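PDB 3EDP: Lin2111 protein from Listeria innocua, which is of unknown function but probably acts as a DNA-binding transcriptional regulator of the GntR family, with a UTRA domain following its winged-helix part. Local coordinates for residues K98-A109 and E121-Q132. Residues are numbered along the deposited sequence; the frame is centred on the assembly and turned at random.
Sequences KKDIKDFYIRKA and ENELVYSIKFVQ
Ser127 and Tyr105 face each other as an antiparallel hydrogen-bonded pair, and CB of Ser127 sits over one face of the Tyr105 ring, 4.2 Å from its centroid, a CH-pi contact. On the other face of the sheet, Phe104 lies alongside Ile128, its CD1 3.4 Å from Ile128 CG1. The Phe104 ring meets that of Tyr126 obliquely, planes 40° apart, and Phe158 touches both rings.

Arg107 can be followed outward. From CB, the chain turns at CG, which lies between the backbone N and the carbonyl carbon (chi1 51°) and packs 3.8 Å from Val125 CG2. CD passes 4.1 Å from Ser127 CB. The bend at chi3 (-83°) then brings NE to Lys108 O, at 2.9 Å and in the guanidinium plane, while NH2 bonds weakly to Ala109 O and also hydrogen-bonds a glycerol, probably from the crystallisation liquor.

Farther back, Lys102 N and Asp103 N both point at Lys129 O, the first bond 2.8 Å, the second weak: a classic beta bulge. Lys129 runs beside Asp103, but its NZ goes to Glu189. Strand 99-108 forms one outer strand, within this chain, of the antiparallel sheet of the UTRA domain, joined to strand 124-134 through helix 110-117.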
ATOM      1  N   LYS A  98      -9.607 -14.235 -10.745  1.00103.62           N
ATOM      2  CA  LYS A  98     -10.179 -14.037  -9.422  1.00 93.16           C
ATOM      3  C   LYS A  98      -9.204 -14.573  -8.384  1.00 81.11           C
ATOM      4  O   LYS A  98      -8.115 -15.035  -8.728  1.00 80.43           O
ATOM      5  CB  LYS A  98     -11.528 -14.748  -9.308  1.00 97.74           C
ATOM      6  CG  LYS A  98     -12.585 -14.216 -10.266  1.00101.41           C
ATOM      7  CD  LYS A  98     -13.066 -12.835  -9.854  1.00101.28           C
ATOM      8  CE  LYS A  98     -13.572 -12.046 -11.052  1.00105.97           C
ATOM      9  NZ  LYS A  98     -14.514 -12.837 -11.892  1.00109.90           N
ATOM     10  N   LYS A  99      -9.594 -14.514  -7.117  1.00 65.84           N
ATOM     11  CA  LYS A  99      -8.718 -14.955  -6.040  1.00 55.68           C
ATOM     12  C   LYS A  99      -9.126 -16.326  -5.518  1.00 55.97           C
ATOM     13  O   LYS A  99     -10.299 -16.574  -5.244  1.00 65.05           O
ATOM     14  CB  LYS A  99      -8.681 -13.916  -4.919  1.00 50.07           C
ATOM     15  CG  LYS A  99      -8.242 -12.541  -5.409  1.00 47.94           C
ATOM     16  CD  LYS A  99      -8.002 -11.573  -4.273  1.00 47.21           C
ATOM     17  CE  LYS A  99      -7.486 -10.246  -4.807  1.00 48.54           C
ATOM     18  NZ  LYS A  99      -7.349  -9.216  -3.743  1.00 44.67           N
ATOM     19  N   ASP A 100      -8.143 -17.211  -5.390  1.00 49.65           N
ATOM     20  CA  ASP A 100      -8.374 -18.597  -5.005  1.00 57.61           C
ATOM     21  C   ASP A 100      -7.657 -18.912  -3.694  1.00 60.35           C
ATOM     22  O   ASP A 100      -6.425 -18.983  -3.655  1.00 57.31           O
ATOM     23  CB  ASP A 100      -7.878 -19.529  -6.113  1.00 58.99           C
ATOM     24  CG  ASP A 100      -8.110 -21.000  -5.797  1.00 74.97           C
ATOM     25  OD1 ASP A 100      -9.070 -21.318  -5.058  1.00 78.19           O
ATOM     26  OD2 ASP A 100      -7.332 -21.843  -6.300  1.00 77.31           O
ATOM     27  N   ILE A 101      -8.427 -19.097  -2.623  1.00 49.28           N
ATOM     28  CA  ILE A 101      -7.846 -19.357  -1.306  1.00 40.75           C
ATOM     29  C   ILE A 101      -7.265 -20.766  -1.202  1.00 44.47           C
ATOM     30  O   ILE A 101      -7.929 -21.751  -1.513  1.00 46.50           O
ATOM     31  CB  ILE A 101      -8.868 -19.126  -0.172  1.00 47.56           C
ATOM     32  CG1 ILE A 101      -9.467 -17.727  -0.273  1.00 52.09           C
ATOM     33  CG2 ILE A 101      -8.215 -19.312   1.187  1.00 35.13           C
ATOM     34  CD1 ILE A 101     -10.335 -17.369   0.908  1.00 61.97           C
ATOM     35  N   LYS A 102      -6.015 -20.853  -0.767  1.00 42.92           N
ATOM     36  CA  LYS A 102      -5.336 -22.132  -0.642  1.00 44.11           C
ATOM     37  C   LYS A 102      -5.312 -22.598   0.808  1.00 44.97           C
ATOM     38  O   LYS A 102      -5.353 -23.788   1.086  1.00 52.30           O
ATOM     39  CB  LYS A 102      -3.892 -22.019  -1.145  1.00 40.89           C
ATOM     40  CG  LYS A 102      -3.738 -21.390  -2.519  1.00 53.56           C
ATOM     41  CD  LYS A 102      -3.858 -22.410  -3.636  1.00 56.38           C
ATOM     42  CE  LYS A 102      -5.288 -22.564  -4.102  1.00 62.47           C
ATOM     43  NZ  LYS A 102      -5.357 -23.346  -5.369  1.00 66.76           N
ATOM     44  N   ASP A 103      -5.223 -21.644   1.722  1.00 37.20           N
ATOM     45  CA  ASP A 103      -4.997 -21.930   3.127  1.00 41.33           C
ATOM     46  C   ASP A 103      -5.570 -20.810   3.979  1.00 39.85           C
ATOM     47  O   ASP A 103      -5.426 -19.625   3.647  1.00 29.72           O
ATOM     48  CB  ASP A 103      -3.496 -22.028   3.410  1.00 49.61           C
ATOM     49  CG  ASP A 103      -2.991 -23.445   3.388  1.00 72.52           C
ATOM     50  OD1 ASP A 103      -3.691 -24.328   3.929  1.00 81.31           O
ATOM     51  OD2 ASP A 103      -1.890 -23.673   2.839  1.00 78.38           O
ATOM     52  N   PHE A 104      -6.206 -21.191   5.082  1.00 32.70           N
ATOM     53  CA  PHE A 104      -6.676 -20.236   6.073  1.00 34.29           C
ATOM     54  C   PHE A 104      -6.684 -20.944   7.424  1.00 39.19           C
ATOM     55  O   PHE A 104      -7.494 -21.837   7.658  1.00 38.20           O
ATOM     56  CB  PHE A 104      -8.071 -19.720   5.694  1.00 27.20           C
ATOM     57  CG  PHE A 104      -8.646 -18.712   6.660  1.00 31.89           C
ATOM     58  CD1 PHE A 104      -7.822 -17.895   7.417  1.00 33.98           C
ATOM     59  CD2 PHE A 104     -10.023 -18.563   6.783  1.00 34.72           C
ATOM     60  CE1 PHE A 104      -8.358 -16.955   8.297  1.00 34.80           C
ATOM     61  CE2 PHE A 104     -10.564 -17.636   7.665  1.00 37.11           C
ATOM     62  CZ  PHE A 104      -9.730 -16.827   8.419  1.00 36.21           C
ATOM     63  N   TYR A 105      -5.769 -20.568   8.307  1.00 31.17           N
ATOM     64  CA  TYR A 105      -5.725 -21.210   9.614  1.00 28.34           C
ATOM     65  C   TYR A 105      -5.075 -20.339  10.683  1.00 31.60           C
ATOM     66  O   TYR A 105      -4.488 -19.293  10.387  1.00 30.94           O
ATOM     67  CB  TYR A 105      -5.017 -22.570   9.532  1.00 35.90           C
ATOM     68  CG  TYR A 105      -3.543 -22.455   9.205  1.00 38.39           C
ATOM     69  CD1 TYR A 105      -2.579 -22.632  10.186  1.00 43.51           C
ATOM     70  CD2 TYR A 105      -3.122 -22.156   7.920  1.00 37.52           C
ATOM     71  CE1 TYR A 105      -1.232 -22.526   9.892  1.00 47.71           C
ATOM     72  CE2 TYR A 105      -1.779 -22.049   7.613  1.00 44.32           C
ATOM     73  CZ  TYR A 105      -0.838 -22.233   8.603  1.00 49.88           C
ATOM     74  OH  TYR A 105       0.502 -22.128   8.306  1.00 53.46           O
ATOM     75  N   ILE A 106      -5.214 -20.779  11.929  1.00 31.67           N
ATOM     76  CA  ILE A 106      -4.604 -20.120  13.071  1.00 26.03           C
ATOM     77  C   ILE A 106      -3.381 -20.913  13.508  1.00 34.02           C
ATOM     78  O   ILE A 106      -3.394 -22.145  13.502  1.00 34.70           O
ATOM     79  CB  ILE A 106      -5.589 -20.058  14.242  1.00 39.86           C
ATOM     80  CG1 ILE A 106      -6.897 -19.392  13.798  1.00 41.04           C
ATOM     81  CG2 ILE A 106      -4.959 -19.361  15.435  1.00 35.67           C
ATOM     82  CD1 ILE A 106      -7.998 -19.464  14.834  1.00 43.23           C
ATOM     83  N   ARG A 107      -2.333 -20.201  13.901  1.00 34.84           N
ATOM     84  CA  ARG A 107      -1.078 -20.812  14.308  1.00 33.79           C
ATOM     85  C   ARG A 107      -0.390 -19.868  15.288  1.00 41.22           C
ATOM     86  O   ARG A 107      -0.748 -18.694  15.387  1.00 40.81           O
ATOM     87  CB  ARG A 107      -0.183 -20.977  13.084  1.00 33.38           C
ATOM     88  CG  ARG A 107      -0.057 -19.659  12.296  1.00 34.32           C
ATOM     89  CD  ARG A 107       1.123 -19.642  11.327  1.00 39.15           C
ATOM     90  NE  ARG A 107       2.370 -19.286  11.999  1.00 42.07           N
ATOM     91  CZ  ARG A 107       3.563 -19.290  11.409  1.00 46.33           C
ATOM     92  NH1 ARG A 107       3.674 -19.639  10.133  1.00 41.55           N
ATOM     93  NH2 ARG A 107       4.650 -18.949  12.095  1.00 41.13           N
ATOM     94  N   LYS A 108       0.611 -20.371  16.000  1.00 44.42           N
ATOM     95  CA  LYS A 108       1.426 -19.507  16.843  1.00 40.50           C
ATOM     96  C   LYS A 108       2.229 -18.554  15.973  1.00 40.87           C
ATOM     97  O   LYS A 108       2.549 -18.864  14.825  1.00 39.92           O
ATOM     98  CB  LYS A 108       2.355 -20.326  17.736  1.00 50.38           C
ATOM     99  CG  LYS A 108       1.706 -20.785  19.034  1.00 61.10           C
ATOM    100  CD  LYS A 108       2.444 -21.962  19.655  1.00 68.96           C
ATOM    101  CE  LYS A 108       2.181 -23.243  18.876  1.00 78.32           C
ATOM    102  NZ  LYS A 108       2.469 -24.462  19.685  1.00 82.52           N
ATOM    103  N   ALA A 109       2.541 -17.385  16.519  1.00 41.51           N
ATOM    104  CA  ALA A 109       3.296 -16.387  15.784  1.00 39.29           C
ATOM    105  C   ALA A 109       4.696 -16.903  15.475  1.00 40.98           C
ATOM    106  O   ALA A 109       5.197 -16.722  14.367  1.00 41.39           O
ATOM    107  CB  ALA A 109       3.365 -15.078  16.577  1.00 36.66           C
ATOM    108  N   GLU A 121       5.701 -14.974  21.172  1.00 60.39           N
ATOM    109  CA  GLU A 121       5.881 -16.037  20.183  1.00 61.19           C
ATOM    110  C   GLU A 121       4.774 -17.094  20.194  1.00 52.52           C
ATOM    111  O   GLU A 121       4.512 -17.737  19.176  1.00 50.50           O
ATOM    112  CB  GLU A 121       7.252 -16.701  20.356  1.00 67.10           C
ATOM    113  CG  GLU A 121       7.594 -17.075  21.795  1.00 81.56           C
ATOM    114  CD  GLU A 121       7.945 -15.867  22.659  1.00 93.30           C
ATOM    115  OE1 GLU A 121       8.269 -14.799  22.092  1.00 91.88           O
ATOM    116  OE2 GLU A 121       7.897 -15.989  23.905  1.00 97.54           O
ATOM    117  N   ASN A 122       4.122 -17.257  21.340  1.00 50.74           N
ATOM    118  CA  ASN A 122       3.086 -18.271  21.508  1.00 54.71           C
ATOM    119  C   ASN A 122       1.677 -17.732  21.277  1.00 51.13           C
ATOM    120  O   ASN A 122       0.702 -18.480  21.310  1.00 55.35           O
ATOM    121  CB  ASN A 122       3.174 -18.888  22.903  1.00 68.24           C
ATOM    122  CG  ASN A 122       3.111 -17.845  24.003  1.00 83.01           C
ATOM    123  OD1 ASN A 122       3.957 -16.951  24.076  1.00 84.29           O
ATOM    124  ND2 ASN A 122       2.106 -17.952  24.867  1.00 88.58           N
ATOM    125  N   GLU A 123       1.569 -16.431  21.051  1.00 50.23           N
ATOM    126  CA  GLU A 123       0.279 -15.828  20.745  1.00 51.65           C
ATOM    127  C   GLU A 123      -0.104 -16.133  19.300  1.00 44.96           C
ATOM    128  O   GLU A 123       0.753 -16.437  18.474  1.00 41.09           O
ATOM    129  CB  GLU A 123       0.310 -14.325  21.028  1.00 60.65           C
ATOM    130  CG  GLU A 123       0.452 -14.011  22.517  1.00 65.42           C
ATOM    131  CD  GLU A 123       0.593 -12.530  22.803  1.00 73.13           C
ATOM    132  OE1 GLU A 123      -0.038 -12.057  23.771  1.00 79.35           O
ATOM    133  OE2 GLU A 123       1.327 -11.837  22.063  1.00 70.04           O
ATOM    134  N   LEU A 124      -1.395 -16.067  19.001  1.00 37.09           N
ATOM    135  CA  LEU A 124      -1.898 -16.591  17.742  1.00 38.14           C
ATOM    136  C   LEU A 124      -2.043 -15.545  16.641  1.00 38.74           C
ATOM    137  O   LEU A 124      -2.303 -14.372  16.911  1.00 35.68           O
ATOM    138  CB  LEU A 124      -3.236 -17.293  17.974  1.00 37.58           C
ATOM    139  CG  LEU A 124      -3.209 -18.363  19.068  1.00 45.37           C
ATOM    140  CD1 LEU A 124      -4.615 -18.884  19.328  1.00 39.27           C
ATOM    141  CD2 LEU A 124      -2.258 -19.499  18.694  1.00 46.14           C
ATOM    142  N   VAL A 125      -1.889 -15.998  15.400  1.00 34.90           N
ATOM    143  CA  VAL A 125      -2.122 -15.180  14.221  1.00 31.06           C
ATOM    144  C   VAL A 125      -2.906 -15.989  13.198  1.00 30.05           C
ATOM    145  O   VAL A 125      -2.809 -17.214  13.160  1.00 31.49           O
ATOM    146  CB  VAL A 125      -0.792 -14.700  13.562  1.00 32.33           C
ATOM    147  CG1 VAL A 125       0.055 -13.918  14.558  1.00 38.06           C
ATOM    148  CG2 VAL A 125      -0.001 -15.880  12.995  1.00 27.16           C
ATOM    149  N   TYR A 126      -3.696 -15.301  12.381  1.00 31.99           N
ATOM    150  CA  TYR A 126      -4.307 -15.922  11.220  1.00 28.81           C
ATOM    151  C   TYR A 126      -3.295 -15.941  10.095  1.00 29.31           C
ATOM    152  O   TYR A 126      -2.544 -14.980   9.897  1.00 32.02           O
ATOM    153  CB  TYR A 126      -5.522 -15.134  10.748  1.00 27.54           C
ATOM    154  CG  TYR A 126      -6.696 -15.167  11.682  1.00 36.46           C
ATOM    155  CD1 TYR A 126      -7.491 -16.306  11.785  1.00 39.61           C
ATOM    156  CD2 TYR A 126      -7.028 -14.054  12.449  1.00 32.71           C
ATOM    157  CE1 TYR A 126      -8.575 -16.344  12.635  1.00 41.12           C
ATOM    158  CE2 TYR A 126      -8.116 -14.076  13.298  1.00 34.27           C
ATOM    159  CZ  TYR A 126      -8.883 -15.230  13.388  1.00 38.60           C
ATOM    160  OH  TYR A 126      -9.964 -15.266  14.228  1.00 38.28           O
ATOM    161  N   SER A 127      -3.284 -17.031   9.349  1.00 29.93           N
ATOM    162  CA  SER A 127      -2.438 -17.145   8.180  1.00 34.96           C
ATOM    163  C   SER A 127      -3.338 -17.436   6.999  1.00 32.63           C
ATOM    164  O   SER A 127      -4.080 -18.418   7.001  1.00 28.96           O
ATOM    165  CB  SER A 127      -1.421 -18.268   8.358  1.00 36.35           C
ATOM    166  OG  SER A 127      -0.591 -18.369   7.219  1.00 31.70           O
ATOM    167  N   ILE A 128      -3.295 -16.559   6.005  1.00 26.34           N
ATOM    168  CA  ILE A 128      -4.111 -16.722   4.816  1.00 31.84           C
ATOM    169  C   ILE A 128      -3.201 -16.809   3.607  1.00 37.22           C
ATOM    170  O   ILE A 128      -2.265 -16.024   3.464  1.00 30.11           O
ATOM    171  CB  ILE A 128      -5.088 -15.543   4.640  1.00 34.83           C
ATOM    172  CG1 ILE A 128      -6.060 -15.484   5.819  1.00 40.84           C
ATOM    173  CG2 ILE A 128      -5.852 -15.674   3.334  1.00 32.74           C
ATOM    174  CD1 ILE A 128      -6.856 -14.199   5.899  1.00 46.81           C
ATOM    175  N   LYS A 129      -3.461 -17.781   2.748  1.00 34.88           N
ATOM    176  CA  LYS A 129      -2.717 -17.894   1.512  1.00 36.23           C
ATOM    177  C   LYS A 129      -3.691 -17.905   0.346  1.00 38.42           C
ATOM    178  O   LYS A 129      -4.660 -18.671   0.347  1.00 34.92           O
ATOM    179  CB  LYS A 129      -1.882 -19.173   1.512  1.00 34.04           C
ATOM    180  CG  LYS A 129      -0.876 -19.255   0.371  1.00 42.27           C
ATOM    181  CD  LYS A 129      -0.146 -20.588   0.373  1.00 58.02           C
ATOM    182  CE  LYS A 129       0.220 -21.027   1.789  1.00 68.33           C
ATOM    183  NZ  LYS A 129       1.001 -19.994   2.540  1.00 63.03           N
ATOM    184  N   PHE A 130      -3.450 -17.046  -0.639  1.00 28.59           N
ATOM    185  CA  PHE A 130      -4.244 -17.077  -1.865  1.00 28.91           C
ATOM    186  C   PHE A 130      -3.440 -16.855  -3.146  1.00 31.83           C
ATOM    187  O   PHE A 130      -2.327 -16.335  -3.126  1.00 30.90           O
ATOM    188  CB  PHE A 130      -5.444 -16.124  -1.801  1.00 28.23           C
ATOM    189  CG  PHE A 130      -5.079 -14.666  -1.750  1.00 34.66           C
ATOM    190  CD1 PHE A 130      -4.844 -13.953  -2.914  1.00 39.31           C
ATOM    191  CD2 PHE A 130      -5.011 -13.997  -0.538  1.00 32.63           C
ATOM    192  CE1 PHE A 130      -4.521 -12.609  -2.870  1.00 28.73           C
ATOM    193  CE2 PHE A 130      -4.697 -12.651  -0.487  1.00 35.86           C
ATOM    194  CZ  PHE A 130      -4.447 -11.957  -1.656  1.00 33.68           C
ATOM    195  N   VAL A 131      -4.031 -17.272  -4.258  1.00 29.62           N
ATOM    196  CA  VAL A 131      -3.370 -17.277  -5.549  1.00 32.43           C
ATOM    197  C   VAL A 131      -4.278 -16.568  -6.539  1.00 43.36           C
ATOM    198  O   VAL A 131      -5.502 -16.577  -6.397  1.00 47.58           O
ATOM    199  CB  VAL A 131      -3.089 -18.725  -6.026  1.00 47.69           C
ATOM    200  CG1 VAL A 131      -2.998 -18.791  -7.539  1.00 49.43           C
ATOM    201  CG2 VAL A 131      -1.820 -19.271  -5.378  1.00 37.45           C
ATOM    202  N   GLN A 132      -3.676 -15.944  -7.537  1.00 45.35           N
ATOM    203  CA  GLN A 132      -4.418 -15.120  -8.470  1.00 47.22           C
ATOM    204  C   GLN A 132      -3.763 -15.241  -9.837  1.00 53.16           C
ATOM    205  O   GLN A 132      -2.547 -15.097  -9.953  1.00 42.89           O
ATOM    206  CB  GLN A 132      -4.362 -13.676  -7.987  1.00 46.99           C
ATOM    207  CG  GLN A 132      -5.366 -12.737  -8.596  1.00 56.96           C
ATOM    208  CD  GLN A 132      -5.276 -11.360  -7.972  1.00 63.64           C
ATOM    209  OE1 GLN A 132      -4.496 -11.139  -7.040  1.00 62.23           O
ATOM    210  NE2 GLN A 132      -6.072 -10.426  -8.477  1.00 63.21           N
TER